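Local coordinates for siderophore periplasmic binding protein (Thermobifida fusca, PDB 5DH0), which probably binds a ferric siderophore of the fuscachelin type outside the cell membrane and hands it on for uptake into Thermobifida fusca, at residues A[46-51]-A[132-137]; A[52-57]-A[153-158]. All coordinates share one frame; numbering follows the deposited sequence.

Contact 1: A[46-51]-A[132-137]; sequences VALEFG and TVFFDF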
loop_
_atom_site.group_PDB
_atom_site.type_symbol
_atom_site.label_atom_id
_atom_site.label_comp_id
_atom_site.label_asym_id
_atom_site.label_seq_id
_atom_site.Cartn_x
_atom_site.Cartn_y
_atom_site.Cartn_z
ATOM N N VAL A 46 38.142 13.089 22.637
ATOM C CA VAL A 46 36.828 13.536 23.116
ATOM C C VAL A 46 35.782 13.252 22.043
ATOM O O VAL A 46 35.854 13.782 20.934
ATOM C CB VAL A 46 36.797 15.029 23.480
ATOM C CG1 VAL A 46 35.354 15.525 23.583
ATOM C CG2 VAL A 46 37.509 15.258 24.796
ATOM N N ALA A 47 34.829 12.391 22.378
ATOM C CA ALA A 47 33.739 12.047 21.471
ATOM C C ALA A 47 32.525 12.925 21.726
ATOM O O ALA A 47 31.821 12.750 22.718
ATOM C CB ALA A 47 33.362 10.572 21.622
ATOM N N LEU A 48 32.279 13.882 20.843
ATOM C CA LEU A 48 31.013 14.594 20.884
ATOM C C LEU A 48 29.968 13.729 20.176
ATOM O O LEU A 48 30.198 12.524 19.958
ATOM C CB LEU A 48 31.138 15.976 20.253
ATOM C CG LEU A 48 32.230 16.801 20.939
ATOM C CD1 LEU A 48 32.384 18.164 20.309
ATOM C CD2 LEU A 48 31.970 16.924 22.430
ATOM N N GLU A 49 28.829 14.325 19.827
ATOM C CA GLU A 49 27.721 13.542 19.282
ATOM C C GLU A 49 28.145 12.736 18.046
ATOM O O GLU A 49 28.876 13.240 17.189
ATOM C CB GLU A 49 26.522 14.434 18.938
ATOM C CG GLU A 49 25.243 13.626 18.746
ATOM C CD GLU A 49 24.090 14.433 18.176
ATOM O OE1 GLU A 49 24.350 15.320 17.322
ATOM O OE2 GLU A 49 22.925 14.158 18.572
ATOM N N PHE A 50 27.689 11.480 18.012
ATOM C CA PHE A 50 28.007 10.463 16.999
ATOM C C PHE A 50 29.439 9.956 17.099
ATOM O O PHE A 50 29.816 9.032 16.376
ATOM C CB PHE A 50 27.728 10.975 15.573
ATOM C CG PHE A 50 26.316 11.422 15.380
ATOM C CD1 PHE A 50 25.276 10.501 15.429
ATOM C CD2 PHE A 50 26.014 12.765 15.213
ATOM C CE1 PHE A 50 23.950 10.906 15.294
ATOM C CE2 PHE A 50 24.703 13.178 15.066
ATOM C CZ PHE A 50 23.664 12.247 15.112
ATOM N N GLY A 51 30.226 10.539 18.000
ATOM C CA GLY A 51 31.581 10.064 18.229
ATOM C C GLY A 51 31.632 8.831 19.125
ATOM O O GLY A 51 32.549 8.019 19.012
ATOM N N THR A 132 40.399 19.370 15.846
ATOM C CA THR A 132 38.980 19.046 15.864
ATOM C C THR A 132 38.457 18.600 14.502
ATOM O O THR A 132 38.591 19.322 13.509
ATOM C CB THR A 132 38.160 20.243 16.350
ATOM O OG1 THR A 132 38.620 20.637 17.648
ATOM C CG2 THR A 132 36.679 19.882 16.423
ATOM N N VAL A 133 37.858 17.410 14.461
ATOM C CA VAL A 133 37.339 16.840 13.213
ATOM C C VAL A 133 35.834 16.652 13.247
ATOM O O VAL A 133 35.329 15.795 13.975
ATOM C CB VAL A 133 37.969 15.477 12.894
ATOM C CG1 VAL A 133 37.343 14.888 11.628
ATOM C CG2 VAL A 133 39.463 15.614 12.722
ATOM N N PHE A 134 35.138 17.459 12.449
ATOM C CA PHE A 134 33.695 17.365 12.240
ATOM C C PHE A 134 33.342 16.896 10.819
ATOM O O PHE A 134 33.904 17.400 9.839
ATOM C CB PHE A 134 33.034 18.720 12.475
ATOM C CG PHE A 134 32.989 19.148 13.911
ATOM C CD1 PHE A 134 32.483 18.306 14.887
ATOM C CD2 PHE A 134 33.404 20.424 14.278
ATOM C CE1 PHE A 134 32.417 18.715 16.212
ATOM C CE2 PHE A 134 33.337 20.842 15.596
ATOM C CZ PHE A 134 32.847 19.982 16.570
ATOM N N PHE A 135 32.408 15.951 10.701
ATOM C CA PHE A 135 31.839 15.619 9.398
ATOM C C PHE A 135 30.353 15.957 9.333
ATOM O O PHE A 135 29.558 15.531 10.185
ATOM C CB PHE A 135 32.040 14.147 9.065
ATOM C CG PHE A 135 33.450 13.796 8.751
ATOM C CD1 PHE A 135 34.249 13.196 9.697
ATOM C CD2 PHE A 135 33.986 14.077 7.511
ATOM C CE1 PHE A 135 35.554 12.873 9.419
ATOM C CE2 PHE A 135 35.298 13.759 7.231
ATOM C CZ PHE A 135 36.082 13.161 8.194
ATOM N N ASP A 136 29.990 16.735 8.324
ATOM C CA ASP A 136 28.596 17.022 8.037
ATOM C C ASP A 136 27.906 15.800 7.461
ATOM O O ASP A 136 28.500 15.026 6.713
ATOM C CB ASP A 136 28.457 18.187 7.056
ATOM C CG ASP A 136 28.979 19.493 7.617
ATOM O OD1 ASP A 136 28.402 19.990 8.604
ATOM O OD2 ASP A 136 29.957 20.033 7.059
ATOM N N PHE A 137 26.647 15.625 7.820
ATOM C CA PHE A 137 25.849 14.586 7.201
ATOM C C PHE A 137 24.458 15.125 6.973
ATOM O O PHE A 137 23.987 15.997 7.699
ATOM C CB PHE A 137 25.800 13.324 8.063
ATOM C CG PHE A 137 25.104 13.517 9.385
ATOM C CD1 PHE A 137 23.764 13.184 9.536
ATOM C CD2 PHE A 137 25.796 14.025 10.483
ATOM C CE1 PHE A 137 23.123 13.364 10.757
ATOM C CE2 PHE A 137 25.156 14.205 11.704
ATOM C CZ PHE A 137 23.816 13.873 11.838
#

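Contact 2: A[52-57]-A[153-158]; sequences TEVVLE and RVVGDG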
loop_
_atom_site.group_PDB
_atom_site.type_symbol
_atom_site.label_atom_id
_atom_site.label_comp_id
_atom_site.label_asym_id
_atom_site.label_seq_id
_atom_site.Cartn_x
_atom_site.Cartn_y
_atom_site.Cartn_z
ATOM N N THR A 52 30.654 8.688 20.017
ATOM C CA THR A 52 30.658 7.593 20.984
ATOM C C THR A 52 30.646 6.221 20.312
ATOM O O THR A 52 31.402 5.326 20.698
ATOM C CB THR A 52 29.451 7.667 21.936
ATOM O OG1 THR A 52 29.396 8.960 22.549
ATOM C CG2 THR A 52 29.571 6.597 23.003
ATOM N N GLU A 53 29.789 6.063 19.305
ATOM C CA GLU A 53 29.690 4.809 18.546
ATOM C C GLU A 53 31.022 4.485 17.872
ATOM O O GLU A 53 31.395 3.318 17.714
ATOM C CB GLU A 53 28.571 4.900 17.497
ATOM C CG GLU A 53 27.146 4.957 18.098
ATOM C CD GLU A 53 26.817 6.292 18.803
ATOM O OE1 GLU A 53 27.633 7.250 18.756
ATOM O OE2 GLU A 53 25.736 6.370 19.427
ATOM N N VAL A 54 31.751 5.526 17.492
ATOM C CA VAL A 54 33.026 5.337 16.810
ATOM C C VAL A 54 34.106 4.810 17.749
ATOM O O VAL A 54 34.788 3.832 17.421
ATOM C CB VAL A 54 33.494 6.644 16.156
ATOM C CG1 VAL A 54 34.919 6.510 15.604
ATOM C CG2 VAL A 54 32.523 7.024 15.051
ATOM N N VAL A 55 34.263 5.442 18.912
ATOM C CA VAL A 55 35.303 5.017 19.841
ATOM C C VAL A 55 34.967 3.635 20.425
ATOM O O VAL A 55 35.864 2.804 20.616
ATOM C CB VAL A 55 35.550 6.060 20.986
ATOM C CG1 VAL A 55 36.175 7.324 20.423
ATOM C CG2 VAL A 55 34.273 6.374 21.778
ATOM N N LEU A 56 33.691 3.359 20.681
ATOM C CA LEU A 56 33.330 2.032 21.179
ATOM C C LEU A 56 33.736 0.927 20.186
ATOM O O LEU A 56 34.333 -0.069 20.580
ATOM C CB LEU A 56 31.835 1.950 21.488
ATOM C CG LEU A 56 31.436 2.697 22.774
ATOM C CD1 LEU A 56 29.928 2.870 22.885
ATOM C CD2 LEU A 56 31.986 2.000 24.016
ATOM N N GLU A 57 33.437 1.112 18.905
ATOM C CA GLU A 57 33.689 0.072 17.913
ATOM C C GLU A 57 35.176 -0.129 17.673
ATOM O O GLU A 57 35.608 -1.221 17.335
ATOM C CB GLU A 57 32.983 0.409 16.596
ATOM C CG GLU A 57 31.468 0.208 16.677
ATOM C CD GLU A 57 30.735 0.600 15.397
ATOM O OE1 GLU A 57 29.563 0.180 15.249
ATOM O OE2 GLU A 57 31.314 1.331 14.549
ATOM N N ARG A 153 37.737 6.093 10.163
ATOM C CA ARG A 153 38.998 6.139 9.448
ATOM C C ARG A 153 39.949 7.067 10.202
ATOM O O ARG A 153 41.118 6.746 10.404
ATOM C CB ARG A 153 38.791 6.596 7.999
ATOM C CG ARG A 153 38.165 5.534 7.119
ATOM C CD ARG A 153 37.878 6.073 5.743
ATOM N NE ARG A 153 37.259 5.069 4.886
ATOM C CZ ARG A 153 36.352 5.351 3.958
ATOM N NH1 ARG A 153 35.962 6.606 3.781
ATOM N NH2 ARG A 153 35.823 4.385 3.219
ATOM N N VAL A 154 39.426 8.200 10.647
ATOM C CA VAL A 154 40.244 9.220 11.292
ATOM C C VAL A 154 40.870 8.753 12.614
ATOM O O VAL A 154 41.993 9.137 12.922
ATOM C CB VAL A 154 39.413 10.500 11.500
ATOM C CG1 VAL A 154 39.718 11.168 12.821
ATOM C CG2 VAL A 154 39.655 11.450 10.343
ATOM N N VAL A 155 40.185 7.904 13.374
ATOM C CA VAL A 155 40.749 7.429 14.641
ATOM C C VAL A 155 41.543 6.137 14.429
ATOM O O VAL A 155 41.947 5.475 15.394
ATOM C CB VAL A 155 39.653 7.190 15.737
ATOM C CG1 VAL A 155 38.808 8.444 15.955
ATOM C CG2 VAL A 155 38.778 5.994 15.387
ATOM N N GLY A 156 41.736 5.770 13.164
ATOM C CA GLY A 156 42.591 4.652 12.790
ATOM C C GLY A 156 41.901 3.304 12.683
ATOM O O GLY A 156 42.567 2.266 12.582
ATOM N N ASP A 157 40.568 3.315 12.686
ATOM C CA ASP A 157 39.778 2.087 12.670
ATOM C C ASP A 157 39.145 1.853 11.289
ATOM O O ASP A 157 38.158 1.120 11.152
ATOM C CB ASP A 157 38.700 2.151 13.761
ATOM C CG ASP A 157 38.048 0.811 14.027
ATOM O OD1 ASP A 157 38.758 -0.219 13.968
ATOM O OD2 ASP A 157 36.822 0.793 14.291
ATOM N N GLY A 158 39.730 2.480 10.271
ATOM C CA GLY A 158 39.204 2.443 8.914
ATOM C C GLY A 158 38.962 1.069 8.311
ATOM O O GLY A 158 38.003 0.881 7.555
HETATM O O HOH W 1 35.282 2.974 14.844
#

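Contact 1: A[46-51]-A[132-137]
F50 and F137 meet as an offset edge-to-face pair: the edge of F137 is turned toward the face of F50, with the ring planes at 82° and the centroids 5.0 Å apart. The offset brings F137 CZ in obliquely, near the rim of F50, 3.4 Å from F50 CE2. E49 CG lies over one face of the F50 ring, 3.7 Å above its plane and toward the rim. The second flat group, F134, takes a methyl at its edge: L48 CD1 sits near the plane of the ring, 4.1 Å from F134 CE1. One face of F134 is covered by T132 CG2 from two residues earlier on the same strand, again off-centre, and F134 also pairs edge-to-face with Y119.

Torsions help to explain the reach of F137. Its CG stands between the backbone N and the carbonyl carbon (chi1 65°), and the ring projects toward F50 from the last residue of the strand. F50 itself takes the third position, with positive phi (71°), of a type II beta turn over 48-51, closed by G51 N bonding to L48 O at 2.8 Å. Were F50 cut back to an alanine, the edge of F137 would probably lose the face it is turned toward, and M147 and L144 a packing partner.

The two segments do not pair directly, because strand 106-112 runs between strands 45-47 and 132-137 in the parallel sheet; the side chains meet across it and beyond the end of the first strand. R112 of that intervening strand touches both F50 and F137, and also forms a salt bridge with E49. On the helix side M147 of helix 142-154 packs on both rings and L144 on F50, while L48 reaches V87 and Q88 of strand 86-88.

Contact 2: A[52-57]-A[153-158]
V54 and V155 approach each other obliquely, methyl to methyl, with V54 CG1 3.9 Å from V155 CG2. With chi1 at 172°, V54 swings CG1 away from its own N and out from the flank of helix 52-57 to the other segment, where V155 directs its CB toward it. I108 of strand 106-112 touches both valines, and T148, L151 and S152 of helix 142-154 pack around V54.

The polar side runs through water and R160. D157 also points its CB toward helix 52-57, and its OD2 lies 3.8 Å from E57 O, two acceptors with no hydrogen to share. A water joins D157 to a different carbonyl of the helix, donating to V54 O at 2.8 Å and to D157 OD2 at 2.7 Å. E57 OE2 and D157 OD2 are 5.5 Å apart, like charges that R160 probably helps to balance, its NE in a salt bridge with D157 OD2 and its NH2 in one with E57 OE2. The other oxygen of E57, OE1, is hydrogen-bonded to T291.

V155 and D157 are presented by the turn that follows helix 142-154. G156, with phi 91°, is the C' residue of a Schellman motif: its N bonds to R153 O at 3.0 Å, and D157 N reaches S152 O. The chain thus ends one helix and starts the next: D157 holds the N-cap position of helix 158-178, but its side chain makes no capping bond and is spent on the water and R160.

Contacts 1 and 2 lie 11 Å apart, centre to centre, and are built from the same two chain passages taken in turn. Strand 45-47 leads through the turn at 48-51 into helix 52-57, and strand 132-137 leads into helix 142-154. Contact 1 thus joins the strand ends, and contact 2 joins helix 52-57 to the turn that ends helix 142-154. They touch at the first passage, where A47 CB packs 3.7 Å from T52 N and 4.3 Å from V55 CG2. Helix 142-154 spans both, with M147 at the phenylalanines and L151 at V54. R290 also links them, touching F50 and forming a salt bridge with E53. Both contacts belong to the domain built on the five-stranded parallel sheet.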